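Side-chain contacts in uncharacterized SRPBCC domain-containing protein (Micromonospora chersina, PDB 6V04), which is of unknown function but is a START/Bet v1-like protein involved in dynemicin biosynthesis, where a cyclase or aromatase role is possible: residues V24-E29 and R135-G140; V56-G61 and L127-R132; G160-H163 and E168-V171. One frame throughout, in Å; residues are numbered along the deposited sequence.

Contact 1. Residues V24-E29 and R135-G140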
loop_
_atom_site.group_PDB
_atom_site.type_symbol
_atom_site.label_atom_id
_atom_site.label_comp_id
_atom_site.label_asym_id
_atom_site.label_seq_id
_atom_site.Cartn_x
_atom_site.Cartn_y
_atom_site.Cartn_z
ATOM N N VAL A 24 -8.744 -28.275 -4.236
ATOM C CA VAL A 24 -9.118 -27.016 -4.879
ATOM C C VAL A 24 -10.323 -26.394 -4.185
ATOM O O VAL A 24 -10.415 -25.169 -4.052
ATOM C CB VAL A 24 -9.386 -27.240 -6.379
ATOM C CG1 VAL A 24 -10.061 -26.022 -7.000
ATOM C CG2 VAL A 24 -8.090 -27.539 -7.103
ATOM N N ASP A 25 -11.274 -27.223 -3.755
ATOM C CA ASP A 25 -12.479 -26.685 -3.138
ATOM C C ASP A 25 -12.148 -25.957 -1.839
ATOM O O ASP A 25 -12.700 -24.885 -1.559
ATOM C CB ASP A 25 -13.480 -27.814 -2.896
ATOM C CG ASP A 25 -14.867 -27.306 -2.556
ATOM O OD1 ASP A 25 -15.051 -26.775 -1.440
ATOM O OD2 ASP A 25 -15.770 -27.425 -3.412
ATOM N N GLU A 26 -11.221 -26.506 -1.050
ATOM C CA GLU A 26 -10.828 -25.856 0.197
ATOM C C GLU A 26 -10.095 -24.548 -0.072
ATOM O O GLU A 26 -10.366 -23.528 0.576
ATOM C CB GLU A 26 -9.956 -26.802 1.021
ATOM C CG GLU A 26 -9.524 -26.231 2.361
ATOM C CD GLU A 26 -8.666 -27.187 3.170
ATOM O OE1 GLU A 26 -8.101 -26.753 4.202
ATOM O OE2 GLU A 26 -8.562 -28.370 2.775
ATOM N N VAL A 27 -9.174 -24.551 -1.041
ATOM C CA VAL A 27 -8.454 -23.327 -1.367
ATOM C C VAL A 27 -9.420 -22.268 -1.872
ATOM O O VAL A 27 -9.300 -21.087 -1.531
ATOM C CB VAL A 27 -7.346 -23.607 -2.400
ATOM C CG1 VAL A 27 -6.601 -22.319 -2.743
ATOM C CG2 VAL A 27 -6.387 -24.679 -1.893
ATOM N N TRP A 28 -10.377 -22.666 -2.714
ATOM C CA TRP A 28 -11.343 -21.706 -3.240
ATOM C C TRP A 28 -12.115 -21.021 -2.116
ATOM O O TRP A 28 -12.317 -19.801 -2.146
ATOM C CB TRP A 28 -12.312 -22.398 -4.194
ATOM C CG TRP A 28 -13.310 -21.441 -4.743
ATOM C CD1 TRP A 28 -14.632 -21.366 -4.433
ATOM C CD2 TRP A 28 -13.058 -20.399 -5.692
ATOM N NE1 TRP A 28 -15.227 -20.343 -5.135
ATOM C CE2 TRP A 28 -14.282 -19.734 -5.914
ATOM C CE3 TRP A 28 -11.921 -19.972 -6.386
ATOM C CZ2 TRP A 28 -14.401 -18.669 -6.807
ATOM C CZ3 TRP A 28 -12.043 -18.907 -7.267
ATOM C CH2 TRP A 28 -13.274 -18.271 -7.468
ATOM N N GLU A 29 -12.599 -21.795 -1.141
ATOM C CA GLU A 29 -13.280 -21.188 0.002
ATOM C C GLU A 29 -12.353 -20.234 0.738
ATOM O O GLU A 29 -12.763 -19.134 1.122
ATOM C CB GLU A 29 -13.800 -22.269 0.950
ATOM C CG GLU A 29 -14.965 -23.060 0.395
ATOM C CD GLU A 29 -16.128 -22.177 -0.022
ATOM O OE1 GLU A 29 -16.561 -21.332 0.792
ATOM O OE2 GLU A 29 -16.595 -22.320 -1.173
ATOM N N ARG A 135 0.092 -20.909 5.308
ATOM C CA ARG A 135 0.113 -21.106 6.759
ATOM C C ARG A 135 -1.291 -21.350 7.299
ATOM O O ARG A 135 -1.509 -22.243 8.126
ATOM C CB ARG A 135 0.729 -19.884 7.432
ATOM C CG ARG A 135 2.238 -19.804 7.375
ATOM C CD ARG A 135 2.718 -18.546 8.092
ATOM N NE ARG A 135 2.297 -18.509 9.496
ATOM C CZ ARG A 135 3.102 -18.677 10.544
ATOM N NH1 ARG A 135 4.403 -18.889 10.385
ATOM N NH2 ARG A 135 2.600 -18.623 11.770
ATOM N N TYR A 136 -2.252 -20.539 6.857
ATOM C CA TYR A 136 -3.631 -20.668 7.313
ATOM C C TYR A 136 -4.236 -22.006 6.906
ATOM O O TYR A 136 -4.936 -22.645 7.704
ATOM C CB TYR A 136 -4.454 -19.498 6.767
ATOM C CG TYR A 136 -5.942 -19.699 6.907
ATOM C CD1 TYR A 136 -6.546 -19.721 8.151
ATOM C CD2 TYR A 136 -6.743 -19.853 5.783
ATOM C CE1 TYR A 136 -7.916 -19.922 8.280
ATOM C CE2 TYR A 136 -8.105 -20.053 5.895
ATOM C CZ TYR A 136 -8.689 -20.074 7.139
ATOM O OH TYR A 136 -10.052 -20.277 7.236
ATOM N N LEU A 137 -3.977 -22.455 5.670
ATOM C CA LEU A 137 -4.472 -23.761 5.242
ATOM C C LEU A 137 -3.837 -24.892 6.039
ATOM O O LEU A 137 -4.494 -25.904 6.314
ATOM C CB LEU A 137 -4.208 -23.953 3.747
ATOM C CG LEU A 137 -5.049 -23.070 2.826
ATOM C CD1 LEU A 137 -4.528 -23.135 1.409
ATOM C CD2 LEU A 137 -6.504 -23.517 2.880
ATOM N N GLU A 138 -2.571 -24.736 6.427
ATOM C CA GLU A 138 -1.875 -25.792 7.155
ATOM C C GLU A 138 -2.392 -25.928 8.582
ATOM O O GLU A 138 -2.663 -27.042 9.050
ATOM C CB GLU A 138 -0.374 -25.502 7.157
ATOM C CG GLU A 138 0.476 -26.547 7.856
ATOM C CD GLU A 138 1.928 -26.127 7.972
ATOM O OE1 GLU A 138 2.274 -25.034 7.475
ATOM O OE2 GLU A 138 2.724 -26.886 8.565
ATOM N N THR A 139 -2.526 -24.809 9.296
ATOM C CA THR A 139 -2.773 -24.843 10.732
ATOM C C THR A 139 -4.194 -24.479 11.131
ATOM O O THR A 139 -4.608 -24.830 12.243
ATOM C CB THR A 139 -1.823 -23.881 11.459
ATOM O OG1 THR A 139 -2.220 -22.531 11.199
ATOM C CG2 THR A 139 -0.390 -24.084 10.985
ATOM N N GLY A 140 -4.935 -23.783 10.275
ATOM C CA GLY A 140 -6.236 -23.269 10.630
ATOM C C GLY A 140 -6.199 -22.035 11.503
ATOM O O GLY A 140 -7.263 -21.492 11.828
#

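Contact 2. Residues V56-G61 and L127-R132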
loop_
_atom_site.group_PDB
_atom_site.type_symbol
_atom_site.label_atom_id
_atom_site.label_comp_id
_atom_site.label_asym_id
_atom_site.label_seq_id
_atom_site.Cartn_x
_atom_site.Cartn_y
_atom_site.Cartn_z
ATOM N N VAL A 56 -10.736 -4.058 0.258
ATOM C CA VAL A 56 -10.017 -4.863 1.239
ATOM C C VAL A 56 -9.189 -3.929 2.103
ATOM O O VAL A 56 -8.537 -3.010 1.600
ATOM C CB VAL A 56 -9.145 -5.956 0.595
ATOM C CG1 VAL A 56 -8.011 -5.360 -0.230
ATOM C CG2 VAL A 56 -8.602 -6.874 1.679
ATOM N N ASP A 57 -9.269 -4.137 3.412
ATOM C CA ASP A 57 -8.643 -3.277 4.403
ATOM C C ASP A 57 -7.731 -4.140 5.262
ATOM O O ASP A 57 -8.147 -5.215 5.705
ATOM C CB ASP A 57 -9.725 -2.608 5.250
ATOM C CG ASP A 57 -9.196 -1.492 6.091
ATOM O OD1 ASP A 57 -8.359 -1.772 6.970
ATOM O OD2 ASP A 57 -9.614 -0.339 5.856
ATOM N N PHE A 58 -6.496 -3.689 5.482
ATOM C CA PHE A 58 -5.527 -4.491 6.218
ATOM C C PHE A 58 -5.462 -4.135 7.696
ATOM O O PHE A 58 -4.755 -4.814 8.443
ATOM C CB PHE A 58 -4.163 -4.385 5.551
ATOM C CG PHE A 58 -4.192 -4.853 4.131
ATOM C CD1 PHE A 58 -4.359 -6.194 3.849
ATOM C CD2 PHE A 58 -4.155 -3.949 3.096
ATOM C CE1 PHE A 58 -4.437 -6.633 2.546
ATOM C CE2 PHE A 58 -4.218 -4.386 1.778
ATOM C CZ PHE A 58 -4.378 -5.730 1.513
ATOM N N GLY A 59 -6.209 -3.132 8.135
ATOM C CA GLY A 59 -6.332 -2.833 9.542
ATOM C C GLY A 59 -5.286 -1.892 10.079
ATOM O O GLY A 59 -5.287 -1.614 11.303
ATOM N N ASP A 60 -4.424 -1.369 9.212
ATOM C CA ASP A 60 -3.295 -0.532 9.594
ATOM C C ASP A 60 -3.262 0.784 8.833
ATOM O O ASP A 60 -2.242 1.481 8.871
ATOM C CB ASP A 60 -1.968 -1.287 9.393
ATOM C CG ASP A 60 -1.720 -1.671 7.959
ATOM O OD1 ASP A 60 -2.582 -1.369 7.119
ATOM O OD2 ASP A 60 -0.659 -2.271 7.713
ATOM N N GLY A 61 -4.339 1.147 8.145
ATOM C CA GLY A 61 -4.367 2.302 7.278
ATOM C C GLY A 61 -4.326 1.951 5.808
ATOM O O GLY A 61 -4.776 2.755 4.986
ATOM N N LEU A 127 4.509 -12.672 -2.450
ATOM C CA LEU A 127 5.061 -13.877 -1.842
ATOM C C LEU A 127 4.682 -13.960 -0.370
ATOM O O LEU A 127 4.439 -15.052 0.158
ATOM C CB LEU A 127 6.582 -13.909 -2.004
ATOM C CG LEU A 127 7.090 -14.290 -3.398
ATOM C CD1 LEU A 127 8.603 -14.142 -3.449
ATOM C CD2 LEU A 127 6.683 -15.710 -3.746
ATOM N N ASP A 128 4.641 -12.810 0.310
ATOM C CA ASP A 128 4.184 -12.757 1.694
ATOM C C ASP A 128 2.728 -13.196 1.799
ATOM O O ASP A 128 2.373 -14.029 2.640
ATOM C CB ASP A 128 4.406 -11.331 2.214
ATOM C CG ASP A 128 3.788 -11.082 3.568
ATOM O OD1 ASP A 128 2.561 -10.900 3.633
ATOM O OD2 ASP A 128 4.547 -11.042 4.557
ATOM N N PHE A 129 1.874 -12.682 0.916
ATOM C CA PHE A 129 0.461 -13.027 0.998
ATOM C C PHE A 129 0.226 -14.510 0.719
ATOM O O PHE A 129 -0.544 -15.159 1.432
ATOM C CB PHE A 129 -0.345 -12.157 0.033
ATOM C CG PHE A 129 -0.678 -10.785 0.571
ATOM C CD1 PHE A 129 -1.137 -10.609 1.878
ATOM C CD2 PHE A 129 -0.540 -9.673 -0.235
ATOM C CE1 PHE A 129 -1.455 -9.357 2.351
ATOM C CE2 PHE A 129 -0.858 -8.411 0.240
ATOM C CZ PHE A 129 -1.315 -8.259 1.537
ATOM N N VAL A 130 0.871 -15.079 -0.308
ATOM C CA VAL A 130 0.622 -16.498 -0.558
ATOM C C VAL A 130 1.267 -17.351 0.529
ATOM O O VAL A 130 0.773 -18.439 0.847
ATOM C CB VAL A 130 1.063 -16.929 -1.975
ATOM C CG1 VAL A 130 0.326 -16.097 -3.013
ATOM C CG2 VAL A 130 2.576 -16.844 -2.184
ATOM N N GLY A 131 2.324 -16.854 1.179
ATOM C CA GLY A 131 2.870 -17.569 2.315
ATOM C C GLY A 131 1.915 -17.596 3.491
ATOM O O GLY A 131 1.866 -18.582 4.234
ATOM N N ARG A 132 1.130 -16.528 3.664
ATOM C CA ARG A 132 0.140 -16.505 4.736
ATOM C C ARG A 132 -1.039 -17.411 4.402
ATOM O O ARG A 132 -1.562 -18.105 5.280
ATOM C CB ARG A 132 -0.322 -15.063 4.998
ATOM C CG ARG A 132 0.789 -14.184 5.560
ATOM C CD ARG A 132 0.409 -12.730 5.798
ATOM N NE ARG A 132 1.632 -11.967 6.007
ATOM C CZ ARG A 132 2.283 -11.879 7.164
ATOM N NH1 ARG A 132 1.807 -12.463 8.261
ATOM N NH2 ARG A 132 3.410 -11.193 7.215
#

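Contact 3. Residues G160-H163 and E168-V171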
loop_
_atom_site.group_PDB
_atom_site.type_symbol
_atom_site.label_atom_id
_atom_site.label_comp_id
_atom_site.label_asym_id
_atom_site.label_seq_id
_atom_site.Cartn_x
_atom_site.Cartn_y
_atom_site.Cartn_z
ATOM N N GLY A 160 2.017 17.668 -16.689
ATOM C CA GLY A 160 1.663 19.059 -16.855
ATOM C C GLY A 160 2.693 20.008 -16.266
ATOM O O GLY A 160 3.805 19.626 -15.898
ATOM N N SER A 161 2.293 21.280 -16.170
ATOM C CA SER A 161 3.195 22.334 -15.716
ATOM C C SER A 161 3.435 22.305 -14.206
ATOM O O SER A 161 4.520 22.687 -13.755
ATOM C CB SER A 161 2.642 23.703 -16.115
ATOM O OG SER A 161 1.391 23.947 -15.491
ATOM N N TRP A 162 2.452 21.898 -13.406
ATOM C CA TRP A 162 2.654 21.814 -11.965
ATOM C C TRP A 162 3.414 20.539 -11.647
ATOM O O TRP A 162 3.069 19.465 -12.150
ATOM C CB TRP A 162 1.315 21.820 -11.217
ATOM C CG TRP A 162 1.425 21.831 -9.698
ATOM C CD1 TRP A 162 1.513 22.931 -8.890
ATOM C CD2 TRP A 162 1.434 20.693 -8.819
ATOM N NE1 TRP A 162 1.584 22.551 -7.567
ATOM C CE2 TRP A 162 1.531 21.184 -7.494
ATOM C CE3 TRP A 162 1.363 19.310 -9.018
ATOM C CZ2 TRP A 162 1.576 20.340 -6.384
ATOM C CZ3 TRP A 162 1.403 18.476 -7.906
ATOM C CH2 TRP A 162 1.509 18.997 -6.606
ATOM N N HIS A 163 4.440 20.656 -10.804
ATOM C CA HIS A 163 5.191 19.510 -10.323
ATOM C C HIS A 163 5.233 19.547 -8.800
ATOM O O HIS A 163 5.391 20.629 -8.223
ATOM C CB HIS A 163 6.617 19.527 -10.912
ATOM C CG HIS A 163 7.359 18.236 -10.753
ATOM N ND1 HIS A 163 7.780 17.762 -9.530
ATOM C CD2 HIS A 163 7.790 17.339 -11.671
ATOM C CE1 HIS A 163 8.405 16.610 -9.695
ATOM N NE2 HIS A 163 8.431 16.335 -10.988
ATOM N N GLU A 168 8.381 25.944 -4.170
ATOM C CA GLU A 168 7.179 26.755 -4.250
ATOM C C GLU A 168 5.900 25.941 -4.437
ATOM O O GLU A 168 4.820 26.541 -4.485
ATOM C CB GLU A 168 7.317 27.782 -5.383
ATOM C CG GLU A 168 7.242 27.236 -6.806
ATOM C CD GLU A 168 8.592 26.862 -7.392
ATOM O OE1 GLU A 168 9.575 26.708 -6.630
ATOM O OE2 GLU A 168 8.669 26.736 -8.635
ATOM N N THR A 169 5.973 24.605 -4.538
ATOM C CA THR A 169 4.766 23.780 -4.612
ATOM C C THR A 169 4.588 22.787 -3.469
ATOM O O THR A 169 3.486 22.249 -3.322
ATOM C CB THR A 169 4.708 22.982 -5.929
ATOM O OG1 THR A 169 5.842 22.110 -6.025
ATOM C CG2 THR A 169 4.676 23.915 -7.132
ATOM N N VAL A 170 5.621 22.501 -2.666
ATOM C CA VAL A 170 5.464 21.448 -1.663
ATOM C C VAL A 170 4.365 21.788 -0.662
ATOM O O VAL A 170 3.654 20.889 -0.199
ATOM C CB VAL A 170 6.802 21.157 -0.952
ATOM C CG1 VAL A 170 7.727 20.364 -1.872
ATOM C CG2 VAL A 170 7.460 22.441 -0.454
ATOM N N VAL A 171 4.185 23.070 -0.325
ATOM C CA VAL A 171 3.145 23.411 0.646
ATOM C C VAL A 171 1.754 23.250 0.040
ATOM O O VAL A 171 0.761 23.180 0.776
ATOM C CB VAL A 171 3.348 24.834 1.191
ATOM C CG1 VAL A 171 2.244 25.183 2.178
ATOM C CG2 VAL A 171 4.717 24.960 1.863
#

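Contact 1. Residues V24-E29 and R135-G140
In the helix-grip fold of START/Bet v1-like domains, short helix 24-32 meets the last turn of long helix 116-139, and here Leu137 brings its two methyls against Glu26 and Val27. The joint is small, burying 135 Å² in all, and the CA atoms of Val27 and Leu137 are 7.7 Å apart. Leu137 is aimed directly at the shorter helix and divides its branches between two neighbours of different character. CD1 touches the valine, lying 4.1 Å from Val27 CG2, with the two side chains crossing at about a right angle. CD2 serves the glutamate, 3.8 Å from Glu26 OE1 and 4.1 Å from Glu26 CG. That second meeting follows from the glutamate's shape: CG stands anti to the backbone N (chi1 -178°) and the chain stays extended beyond it, so the aliphatic stem runs past the leucine in the opposite direction and carries the carboxylate to the partly exposed margin. No hydrogen bond crosses between the segments; the contact depends on van der Waals packing. Inward, the same pair reaches the curved sheet that the long helix packs against in this fold. Both Val27 and Leu137 also lie on Val20 of strand 14-20, while Val27, which is buried, extends to Leu96 and Thr103 on the next strands. The leucine thus sits where the two helices and edge strand 14-20 meet. One residue before it on the long helix, Tyr136 sends its OH to a hydrogen bond with Arg36 of helix 34-40. Just beyond Leu137 the helix ends: Gly140 N still bonds to Tyr136 O at 2.8 Å, but Gly140 itself turns to positive phi (77°), where glycine is favoured, and the chain leaves toward Lys141, whose N bonds to Thr139 OG1.

Contact 2. Residues V56-G61 and L127-R132
Phe58 and Phe129 bring ring atoms together, the closest being Phe58 CE1 and Phe129 CZ at 3.7 Å. Around that pair the touch widens only slightly, with Phe129 CE1 4.0 Å from Phe58 CE1. The ring planes are nearly parallel, at 24°, yet they are slid so far apart (centroids 5.6 Å) that the rings barely overlap. The backbones stay distant, with the CA atoms of the two phenylalanines 11.7 Å apart; both side chains point toward the other segment and span that distance between them, crossing at about a right angle. In Phe58, CG beside the backbone N (chi1 -59°) sends the ring toward the helix. The tight side of this contact is aromatic: Phe129 also forms an edge-to-face pair with Phe41, and Phe58 rests on Phe64 and Tyr145. In terms of the helix-grip fold, the rings bridge from the turn between strands 53-57 and 63-72 to the middle of helix 116-139, which packs across the sheet. The looser side is polar and partly exposed, and there each segment's side chains bond within their own segment. One helical turn of the long helix is stitched by Arg132, which grips the Asp128 carboxylate side-on, NE reaching OD1 at 2.8 Å and NH2 reaching OD2 at 2.9 Å; NE meets its oxygen within the guanidinium plane, although 33° out of the carboxylate plane. On the other segment, Asp57 OD1 accepts from Gly59 N at 2.8 Å, an Asx turn that shapes the chain as it leaves the strand. Beyond this turn, the carbonyls of Gly59 and Asp60 are taken by Arg256 and Arg259 of helix 252-277.

Contact 3. Residues G160-H163 and E168-V171
Extended backbone at Trp162 and His163 runs beside the chain that leads into the weakly bonded helix 170-173, and the two come nearest at the CA atoms of His163 and Thr169, 7.1 Å apart. Only four residues separate the segments, so the chain folds back on itself here. The polar tie is one hydrogen bond from the threonine side chain to main chain: Thr169 OG1 donates to His163 O at 2.7 Å, lying in the carbonyl plane with a C=O...donor angle of 152°. Its torsion explains the aim, because with chi1 at 60° the hydroxyl sits between the backbone N and the carbonyl carbon. OG1 also receives a weak bond from Arg166 N, within the intervening turn. The methyl branch takes the other partner: Thr169 CG2 is 3.4 Å from Trp162 NE1, and Thr169 CB lies 3.6 Å from the same nitrogen. With CG of Trp162 anti to the backbone N (chi1 -176°), NE1 and its neighbours CD1 and CE2 come up to the threonine obliquely, while the indole N-H is used elsewhere, on Asp172 OD2. The tryptophan side chain also touches Cys276 and Ala277 near the end of helix 252-277. Were Trp162 replaced by an alanine, Asp172 would probably lose its indole N-H partner and a gap would open between the Thr169 methyl and that helix end. The His163 ring leads off from the threonine and bonds through ND1 to Leu165 N, so backbone and side chain of this one residue both fix the turn. This connection joins strands 151-157 and 176-178, the outermost strands of the second antiparallel sheet, which with helix 252-277 repeats the strand order of the first sheet, as in the helix-grip fold.

In the fold
Contacts 1 and 2 share helix 116-139 and sit 16 Å apart between centres, contact 2 being nested along the chain inside the loop that contact 1 closes. Contact 3 belongs to the later half of the chain, its centre about 49 Å from that of contact 1 and on the opposite side of the chain's centre. Contact 2 is the most central of the three, yet like contact 1 it is only partly buried; contact 3, though peripheral, is buried. Their chemistry differs: contacts 1 and 2 rest on van der Waals touches, aliphatic beside a glutamate in contact 1 and aromatic in contact 2, whereas contact 3 adds a hydrogen bond from hydroxyl to backbone carbonyl.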